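Local structure of possible flavin reductase (2R0X) at residues H31-S36 with A56-H61; L48-N53 with L68-L73; S95-T100 with P107-A112. The protein probably binds FMN and reduces riboflavin with NADPH. All coordinates share one frame; numbering follows the deposited sequence.

Contact 1. Residues H31-S36 with A56-H61. With SO4 (sulfate ion), chain H; SO4 (sulfate ion), chain I; ACT (acetate ion), chain F.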
loop_
_atom_site.group_PDB
_atom_site.type_symbol
_atom_site.label_atom_id
_atom_site.label_comp_id
_atom_site.label_asym_id
_atom_site.label_seq_id
_atom_site.Cartn_x
_atom_site.Cartn_y
_atom_site.Cartn_z
ATOM N N HIS A 31 4.144 11.157 19.080
ATOM C CA HIS A 31 3.053 11.468 18.144
ATOM C C HIS A 31 2.850 10.247 17.278
ATOM O O HIS A 31 3.806 9.599 16.890
ATOM C CB HIS A 31 3.391 12.672 17.264
ATOM C CG HIS A 31 3.741 13.864 18.071
ATOM N ND1 HIS A 31 2.801 14.700 18.617
ATOM C CD2 HIS A 31 4.938 14.310 18.505
ATOM C CE1 HIS A 31 3.402 15.648 19.313
ATOM N NE2 HIS A 31 4.705 15.437 19.255
ATOM N N GLY A 32 1.620 9.951 16.948
ATOM C CA GLY A 32 1.410 8.867 15.988
ATOM C C GLY A 32 0.019 8.881 15.429
ATOM O O GLY A 32 -0.845 9.611 15.897
ATOM N N PHE A 33 -0.211 8.032 14.439
ATOM C CA PHE A 33 -1.497 7.905 13.780
ATOM C C PHE A 33 -1.620 6.531 13.138
ATOM O O PHE A 33 -0.657 5.948 12.701
ATOM C CB PHE A 33 -1.736 9.024 12.741
ATOM C CG PHE A 33 -0.817 8.980 11.544
ATOM C CD1 PHE A 33 0.447 9.531 11.601
ATOM C CD2 PHE A 33 -1.205 8.417 10.326
ATOM C CE1 PHE A 33 1.299 9.518 10.527
ATOM C CE2 PHE A 33 -0.302 8.414 9.222
ATOM C CZ PHE A 33 0.933 8.960 9.354
ATOM N N THR A 34 -2.861 6.062 13.053
ATOM C CA THR A 34 -3.172 4.814 12.343
ATOM C C THR A 34 -3.147 5.058 10.839
ATOM O O THR A 34 -3.741 6.033 10.363
ATOM C CB THR A 34 -4.514 4.262 12.797
ATOM O OG1 THR A 34 -4.445 4.062 14.200
ATOM C CG2 THR A 34 -4.852 2.939 12.118
ATOM N N ALA A 35 -2.516 4.150 10.103
ATOM C CA ALA A 35 -2.445 4.242 8.636
ATOM C C ALA A 35 -2.638 2.894 7.994
ATOM O O ALA A 35 -2.173 1.875 8.485
ATOM C CB ALA A 35 -1.077 4.776 8.221
ATOM N N SER A 36 -3.281 2.923 6.837
ATOM C CA SER A 36 -3.307 1.776 5.942
ATOM C C SER A 36 -2.497 2.008 4.654
ATOM O O SER A 36 -2.089 1.039 3.981
ATOM C CB SER A 36 -4.740 1.423 5.562
ATOM O OG SER A 36 -5.449 2.580 5.140
ATOM N N ALA A 56 -3.618 16.996 8.887
ATOM C CA ALA A 56 -3.820 16.295 10.123
ATOM C C ALA A 56 -3.006 16.907 11.244
ATOM O O ALA A 56 -1.923 17.422 11.014
ATOM C CB ALA A 56 -3.435 14.838 9.951
ATOM N N ARG A 57 -3.498 16.761 12.466
ATOM C CA ARG A 57 -2.755 17.161 13.636
ATOM C C ARG A 57 -1.354 16.571 13.626
ATOM O O ARG A 57 -0.381 17.258 13.959
ATOM C CB ARG A 57 -3.551 16.712 14.865
ATOM C CG ARG A 57 -2.813 16.859 16.152
ATOM C CD ARG A 57 -3.695 16.515 17.323
ATOM N NE ARG A 57 -4.118 15.118 17.269
ATOM C CZ ARG A 57 -4.795 14.512 18.221
ATOM N NH1 ARG A 57 -5.053 15.150 19.339
ATOM N NH2 ARG A 57 -5.165 13.254 18.049
ATOM N N ALA A 58 -1.234 15.319 13.209
ATOM C CA ALA A 58 0.017 14.605 13.141
ATOM C C ALA A 58 1.094 15.275 12.281
ATOM O O ALA A 58 2.296 15.145 12.539
ATOM C CB ALA A 58 -0.217 13.133 12.622
ATOM N N TYR A 59 0.666 15.901 11.198
ATOM C CA TYR A 59 1.526 16.156 10.054
ATOM C C TYR A 59 2.796 16.930 10.370
ATOM O O TYR A 59 3.883 16.529 9.985
ATOM C CB TYR A 59 0.735 16.873 8.989
ATOM C CG TYR A 59 1.556 17.243 7.799
ATOM C CD1 TYR A 59 1.966 16.313 6.885
ATOM C CD2 TYR A 59 1.810 18.554 7.533
ATOM C CE1 TYR A 59 2.670 16.706 5.735
ATOM C CE2 TYR A 59 2.509 18.971 6.424
ATOM C CZ TYR A 59 2.934 18.046 5.514
ATOM O OH TYR A 59 3.623 18.501 4.402
ATOM N N GLU A 60 2.677 18.065 11.033
ATOM C CA GLU A 60 3.870 18.889 11.176
ATOM C C GLU A 60 4.934 18.262 12.097
ATOM O O GLU A 60 6.108 18.633 12.000
ATOM C CB GLU A 60 3.529 20.320 11.601
ATOM C CG GLU A 60 2.751 21.104 10.546
ATOM C CD GLU A 60 3.534 21.433 9.263
ATOM O OE1 GLU A 60 4.759 21.235 9.187
ATOM O OE2 GLU A 60 2.898 21.919 8.310
ATOM N N HIS A 61 4.546 17.307 12.949
ATOM C CA HIS A 61 5.518 16.608 13.753
ATOM C C HIS A 61 6.424 15.737 12.894
ATOM O O HIS A 61 7.619 15.644 13.094
ATOM C CB HIS A 61 4.773 15.757 14.814
ATOM C CG HIS A 61 3.818 16.556 15.673
ATOM N ND1 HIS A 61 4.254 17.457 16.623
ATOM C CD2 HIS A 61 2.465 16.602 15.717
ATOM C CE1 HIS A 61 3.212 18.026 17.204
ATOM N NE2 HIS A 61 2.113 17.520 16.682
HETATM S S SO4 H . -3.776 12.797 14.392
HETATM O O1 SO4 H . -2.918 13.371 15.426
HETATM O O2 SO4 H . -3.516 13.382 13.138
HETATM O O3 SO4 H . -5.101 13.041 14.916
HETATM O O4 SO4 H . -3.593 11.342 14.367
HETATM S S SO4 I . -0.615 17.424 19.397
HETATM O O1 SO4 I . 0.629 17.436 20.182
HETATM O O2 SO4 I . -0.334 17.929 18.047
HETATM O O3 SO4 I . -1.603 18.296 20.060
HETATM O O4 SO4 I . -1.138 16.058 19.395
HETATM C C ACT F . 7.347 18.168 18.269
HETATM O O ACT F . 6.480 19.021 18.201
HETATM O OXT ACT F . 7.036 17.229 19.002
HETATM C CH3 ACT F . 8.722 18.358 17.695
#

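Contact 2. Residues L48-N53 with L68-L73. With ACT (acetate ion), chain B.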
loop_
_atom_site.group_PDB
_atom_site.type_symbol
_atom_site.label_atom_id
_atom_site.label_comp_id
_atom_site.label_asym_id
_atom_site.label_seq_id
_atom_site.Cartn_x
_atom_site.Cartn_y
_atom_site.Cartn_z
ATOM N N LEU A 48 10.193 2.397 2.187
ATOM C CA LEU A 48 8.761 2.276 2.133
ATOM C C LEU A 48 8.231 3.689 1.979
ATOM O O LEU A 48 8.958 4.677 2.131
ATOM C CB LEU A 48 8.273 1.531 3.383
ATOM C CG LEU A 48 8.565 2.138 4.756
ATOM C CD1 LEU A 48 7.669 3.312 5.025
ATOM C CD2 LEU A 48 8.431 1.107 5.856
ATOM N N LEU A 49 6.945 3.761 1.662
ATOM C CA LEU A 49 6.245 5.029 1.707
ATOM C C LEU A 49 5.068 4.960 2.618
ATOM O O LEU A 49 4.519 3.888 2.890
ATOM C CB LEU A 49 5.818 5.488 0.306
ATOM C CG LEU A 49 4.763 4.647 -0.442
ATOM C CD1 LEU A 49 3.346 4.942 0.022
ATOM C CD2 LEU A 49 4.823 4.857 -2.001
ATOM N N VAL A 50 4.738 6.134 3.138
ATOM C CA VAL A 50 3.609 6.339 4.005
ATOM C C VAL A 50 2.868 7.555 3.468
ATOM O O VAL A 50 3.481 8.604 3.268
ATOM C CB VAL A 50 4.058 6.645 5.455
ATOM C CG1 VAL A 50 2.823 6.946 6.332
ATOM C CG2 VAL A 50 4.878 5.481 6.014
ATOM N N CYS A 51 1.560 7.433 3.246
ATOM C CA CYS A 51 0.747 8.581 2.866
ATOM C C CYS A 51 0.158 9.222 4.143
ATOM O O CYS A 51 -0.234 8.520 5.076
ATOM C CB CYS A 51 -0.329 8.216 1.867
ATOM S SG CYS A 51 0.257 7.513 0.364
ATOM N N ILE A 52 0.152 10.543 4.195
ATOM C CA ILE A 52 -0.257 11.283 5.377
ATOM C C ILE A 52 -1.119 12.438 4.889
ATOM O O ILE A 52 -0.834 13.080 3.861
ATOM C CB ILE A 52 0.947 11.760 6.238
ATOM C CG1 ILE A 52 0.483 12.284 7.602
ATOM C CG2 ILE A 52 1.811 12.726 5.460
ATOM C CD1 ILE A 52 1.644 12.538 8.574
ATOM N N ASN A 53 -2.175 12.722 5.653
ATOM C CA ASN A 53 -3.000 13.885 5.403
ATOM C C ASN A 53 -2.237 15.120 5.873
ATOM O O ASN A 53 -1.891 15.227 7.052
ATOM C CB ASN A 53 -4.374 13.766 6.092
ATOM C CG ASN A 53 -5.340 14.853 5.623
ATOM O OD1 ASN A 53 -5.003 16.018 5.599
ATOM N ND2 ASN A 53 -6.555 14.447 5.242
ATOM N N LEU A 68 10.341 8.409 11.225
ATOM C CA LEU A 68 9.103 7.779 11.658
ATOM C C LEU A 68 9.382 6.300 11.860
ATOM O O LEU A 68 10.308 5.732 11.317
ATOM C CB LEU A 68 7.959 8.027 10.676
ATOM C CG LEU A 68 8.044 7.559 9.246
ATOM C CD1 LEU A 68 7.829 6.066 9.110
ATOM C CD2 LEU A 68 6.983 8.271 8.425
HETATM N N MSE A 69 8.474 5.683 12.613
HETATM C CA MSE A 69 8.417 4.234 12.795
HETATM C C MSE A 69 7.103 3.720 12.229
HETATM O O MSE A 69 6.047 4.258 12.590
HETATM C CB MSE A 69 8.467 3.929 14.284
HETATM C CG MSE A 69 8.397 2.448 14.632
HETATM SE SE MSE A 69 10.026 1.443 14.485
HETATM C CE MSE A 69 10.958 2.455 15.877
ATOM N N VAL A 70 7.158 2.708 11.368
ATOM C CA VAL A 70 5.952 2.002 10.947
ATOM C C VAL A 70 5.818 0.783 11.860
ATOM O O VAL A 70 6.656 -0.101 11.834
ATOM C CB VAL A 70 5.997 1.569 9.475
ATOM C CG1 VAL A 70 4.764 0.768 9.100
ATOM C CG2 VAL A 70 6.102 2.828 8.580
ATOM N N ASN A 71 4.762 0.778 12.665
ATOM C CA ASN A 71 4.457 -0.351 13.563
ATOM C C ASN A 71 3.273 -1.136 13.012
ATOM O O ASN A 71 2.116 -0.679 13.130
ATOM C CB ASN A 71 4.104 0.201 14.958
ATOM C CG ASN A 71 5.215 1.003 15.565
ATOM O OD1 ASN A 71 6.212 0.443 16.039
ATOM N ND2 ASN A 71 5.068 2.318 15.565
ATOM N N THR A 72 3.575 -2.224 12.346
ATOM C CA THR A 72 2.522 -3.036 11.715
ATOM C C THR A 72 1.838 -3.886 12.783
ATOM O O THR A 72 2.526 -4.461 13.633
ATOM C CB THR A 72 3.151 -3.908 10.630
ATOM O OG1 THR A 72 3.874 -3.096 9.712
ATOM C CG2 THR A 72 2.056 -4.737 9.876
ATOM N N LEU A 73 0.514 -3.892 12.797
ATOM C CA LEU A 73 -0.246 -4.426 13.916
ATOM C C LEU A 73 -0.571 -5.910 13.774
ATOM O O LEU A 73 -0.850 -6.410 12.682
ATOM C CB LEU A 73 -1.536 -3.635 14.101
ATOM C CG LEU A 73 -1.399 -2.141 14.394
ATOM C CD1 LEU A 73 -2.734 -1.553 14.704
ATOM C CD2 LEU A 73 -0.385 -1.840 15.491
HETATM C C ACT B . -6.750 10.744 6.012
HETATM O O ACT B . -6.070 9.900 5.389
HETATM O OXT ACT B . -7.552 11.426 5.343
HETATM C CH3 ACT B . -6.571 10.980 7.477
#

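Contact 3. Residues S95-T100 with P107-A112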
loop_
_atom_site.group_PDB
_atom_site.type_symbol
_atom_site.label_atom_id
_atom_site.label_comp_id
_atom_site.label_asym_id
_atom_site.label_seq_id
_atom_site.Cartn_x
_atom_site.Cartn_y
_atom_site.Cartn_z
ATOM N N SER A 95 -0.573 5.801 26.220
ATOM C CA SER A 95 -0.776 5.069 27.474
ATOM C C SER A 95 -1.342 3.656 27.300
ATOM O O SER A 95 -1.273 2.857 28.218
ATOM C CB SER A 95 -1.653 5.874 28.428
ATOM O OG SER A 95 -3.019 5.717 28.098
ATOM N N ASN A 96 -1.881 3.351 26.128
ATOM C CA ASN A 96 -2.568 2.104 25.861
ATOM C C ASN A 96 -1.691 0.967 25.353
ATOM O O ASN A 96 -2.203 -0.084 24.969
ATOM C CB ASN A 96 -3.722 2.349 24.878
ATOM C CG ASN A 96 -4.874 2.964 25.541
ATOM O OD1 ASN A 96 -5.637 2.276 26.190
ATOM N ND2 ASN A 96 -5.028 4.281 25.380
ATOM N N ALA A 97 -0.386 1.179 25.306
ATOM C CA ALA A 97 0.572 0.123 24.895
ATOM C C ALA A 97 1.919 0.403 25.500
ATOM O O ALA A 97 2.057 1.371 26.270
ATOM C CB ALA A 97 0.679 0.075 23.343
ATOM N N SER A 98 2.904 -0.434 25.193
ATOM C CA SER A 98 4.271 -0.238 25.691
ATOM C C SER A 98 5.150 0.094 24.521
ATOM O O SER A 98 4.990 -0.474 23.435
ATOM C CB SER A 98 4.756 -1.497 26.393
ATOM O OG SER A 98 6.062 -1.338 26.922
ATOM N N TRP A 99 6.090 1.019 24.721
ATOM C CA TRP A 99 6.885 1.569 23.646
ATOM C C TRP A 99 8.363 1.609 24.047
ATOM O O TRP A 99 8.715 1.885 25.191
ATOM C CB TRP A 99 6.443 3.001 23.306
ATOM C CG TRP A 99 4.978 3.091 23.056
ATOM C CD1 TRP A 99 3.997 3.223 24.003
ATOM C CD2 TRP A 99 4.308 3.028 21.794
ATOM N NE1 TRP A 99 2.758 3.247 23.434
ATOM C CE2 TRP A 99 2.915 3.112 22.069
ATOM C CE3 TRP A 99 4.733 2.928 20.464
ATOM C CZ2 TRP A 99 1.980 3.114 21.069
ATOM C CZ3 TRP A 99 3.785 2.932 19.473
ATOM C CH2 TRP A 99 2.435 3.014 19.767
ATOM N N THR A 100 9.220 1.450 23.038
ATOM C CA THR A 100 10.661 1.669 23.210
ATOM C C THR A 100 11.196 2.432 21.999
ATOM O O THR A 100 10.434 3.171 21.358
ATOM C CB THR A 100 11.412 0.347 23.444
ATOM O OG1 THR A 100 12.764 0.638 23.809
ATOM C CG2 THR A 100 11.414 -0.532 22.218
ATOM N N PRO A 107 8.842 6.173 18.427
ATOM C CA PRO A 107 8.404 5.117 19.345
ATOM C C PRO A 107 8.107 3.785 18.646
ATOM O O PRO A 107 7.337 3.723 17.686
ATOM C CB PRO A 107 7.139 5.695 19.953
ATOM C CG PRO A 107 7.224 7.131 19.765
ATOM C CD PRO A 107 8.032 7.376 18.560
HETATM N N MSE A 108 8.756 2.731 19.143
HETATM C CA MSE A 108 8.563 1.375 18.703
HETATM C C MSE A 108 7.517 0.692 19.533
HETATM O O MSE A 108 7.666 0.574 20.749
HETATM C CB MSE A 108 9.849 0.579 18.816
HETATM C CG MSE A 108 9.822 -0.719 18.059
HETATM SE SE MSE A 108 11.108 -2.046 18.527
HETATM C CE MSE A 108 9.997 -3.200 19.559
ATOM N N LEU A 109 6.449 0.225 18.898
ATOM C CA LEU A 109 5.379 -0.456 19.577
ATOM C C LEU A 109 5.843 -1.870 19.926
ATOM O O LEU A 109 6.167 -2.684 19.056
ATOM C CB LEU A 109 4.165 -0.546 18.627
ATOM C CG LEU A 109 2.949 -1.347 19.151
ATOM C CD1 LEU A 109 2.455 -0.796 20.461
ATOM C CD2 LEU A 109 1.868 -1.329 18.106
ATOM N N GLN A 110 5.818 -2.169 21.221
ATOM C CA GLN A 110 6.040 -3.513 21.705
ATOM C C GLN A 110 4.899 -4.447 21.292
ATOM O O GLN A 110 3.731 -4.042 21.236
ATOM C CB GLN A 110 6.220 -3.477 23.233
ATOM C CG GLN A 110 7.525 -2.815 23.657
ATOM C CD GLN A 110 8.734 -3.583 23.202
ATOM O OE1 GLN A 110 8.788 -4.789 23.373
ATOM N NE2 GLN A 110 9.695 -2.906 22.603
ATOM N N ASP A 111 5.262 -5.714 21.082
ATOM C CA ASP A 111 4.285 -6.728 20.710
ATOM C C ASP A 111 3.619 -6.466 19.350
ATOM O O ASP A 111 2.555 -6.997 19.080
ATOM C CB ASP A 111 3.212 -6.904 21.823
ATOM C CG ASP A 111 2.768 -8.342 22.064
ATOM O OD1 ASP A 111 3.377 -9.283 21.525
ATOM O OD2 ASP A 111 1.773 -8.508 22.820
ATOM N N ALA A 112 4.255 -5.681 18.502
ATOM C CA ALA A 112 3.769 -5.459 17.152
ATOM C C ALA A 112 4.123 -6.627 16.234
ATOM O O ALA A 112 4.975 -7.454 16.519
ATOM C CB ALA A 112 4.348 -4.174 16.585
#

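Contact 1. Residues H31-S36 with A56-H61
The imidazole of His-61 lies flat over one face of His-31, a face-to-face stack with centroids 3.5 Å apart and planes only 12° from parallel. Although the ring planes are nearly parallel, the two side chains approach at about a right angle. In His-31, CG stands anti to the carbonyl carbon (chi1 -55°), which turns the ring from strand 30-43 toward His-61 of helix 59-65; CB of His-61 adds a CH-pi contact over the same imidazole. This is the close-packed end. Farther along the strand the fit is slighter: Phe-33 touches only the methyl of Ala-58, CD1 to CB at 3.8 Å, while its ring also meets Phe-62 edge-to-face.

Small anions occupy the looser side. An acetate clasps the edge of the stack, taking NE2 of His-31 on its OXT (3.0 Å) and ND1 of His-61 on its O (3.1 Å). NE2 of His-61 donates to O2 of a sulfate at 2.8 Å, with this oxygen in the ring plane. A second sulfate sits beside Ala-58, whose backbone N reaches its O2 at 3.0 Å. Arg-57, extended until it bends at chi3, brings its guanidinium edge to that sulfate, NE to O1 at 2.8 Å, and NH2 reaches O3 as well; NH2 also bonds Leu-88 O.

Backbone and guanidinium donors thus converge on a tetrahedral anion, consistent with a phosphate-binding pocket such as an FMN-binding protein would need, although both sulfates probably come from the crystallisation liquor.

Contact 2. Residues L48-N53 with L68-L73
Leu-48 opens the contact: in the conformer described, it touches one methyl of Val-70 with both its branches, CD1 at 3.9 Å from CG2 of the valine and CD2 at 4.0 Å from the same atom. The leucine reaches it with CG between the backbone N and the carbonyl carbon (chi1 60°), and the two side chains run antiparallel past one another. At Leu-49 the side chain turns to the other side of the strand, where it packs on Cys-39 and Val-41 of strand 30-43 and on Leu-49 of the second subunit. Val-50 returns to the contact. Its CG2 meets CG2 of Val-70 at 3.9 Å and CD2 of Leu-68 at 4.2 Å, so this one methyl is shared by both residues, loosely on the Leu-68 side. Cys-51 takes no part here and packs on Ser-40 of the second subunit and Ala-37 of strand 30-43. At the end of the strand Asn-53 changes the chemistry: ND2 donates an almost straight hydrogen bond, 3.2 Å at 173°, to OXT of an acetate that His-129 also binds, while OD1 accepts from Asn-55 N.

No hydrogen bond joins the two strands. Their axes pass 9.6 Å apart at 92°, facing each other through side chains alone, as expected inside a split barrel whose curled sheet brings distant strands together. Strand 46-53 is hydrogen-bonded between strands 30-43 and 129-141, whereas strand 67-72 runs between 17-25 and 114-126; Phe-116, Ile-120, Leu-132 and Cys-134 continue the apolar interior around Leu-48 and Leu-68.

Contact 3. Residues S95-T100 with P107-A112
Thr-100 and Met-108, the latter a selenomethionine, form the hydrogen-bonded pair that ties the two segments together. Thr-100 N gives its hydrogen to Met-108 O at 2.9 Å, and Met-108 N returns a bond of 2.8 Å to Thr-100 O. Farther on, Gln-110 N satisfies Ser-98 O at 2.9 Å. Met-108 O also receives a CA-H...O contact from Trp-99, CA to O 3.2 Å.

These bonds define a short antiparallel beta hairpin, strands 99-100 and 108-109, in which Trp-99 and Leu-109 are the non-hydrogen-bonded pair. Their side chains share a face: CD1 of Leu-109 stands over the six-membered ring of Trp-99, a CH-pi contact 3.9 Å from the centroid, and presses tightly on CB of Ala-97 at 3.5 Å. CB of Pro-107 approaches the indole obliquely, 3.7 Å from CE3.

The indole NE1 is taken by Phe-94 O. Leu-109 turns its own polar backbone to the main sheet's side chains, N to Asn-71 OD1 and O to Asn-115 ND2, and Pro-107 O accepts from Thr-23 OG1. From Leu-109 to Ala-112 the chain makes a type II turn, where Asp-111 takes the positive phi (64°) and its OD1 makes a salt bridge with Lys-145 NZ.

Overall arrangement
Contact 2 lies at the heart of the chain, its centre about 3 Å from the chain centre, and is wholly apolar between its strands. Contact 1 is partly buried and ends in imidazoles, arginine and bound anions; contact 3 lies farthest out, about 13 Å from the chain centre, and is the one joined by backbone hydrogen bonds. Contacts 1 and 2 share a sheet, since strand 30-43 of the first is the neighbour of strand 46-53 of the second, and they meet where Phe-33 packs on Ile-52 and Val-50. Contact 3 instead belongs to a separate two-stranded hairpin, fastened to strand 67-72 of contact 2 through the side chain of Asn-71; it does not touch contact 1.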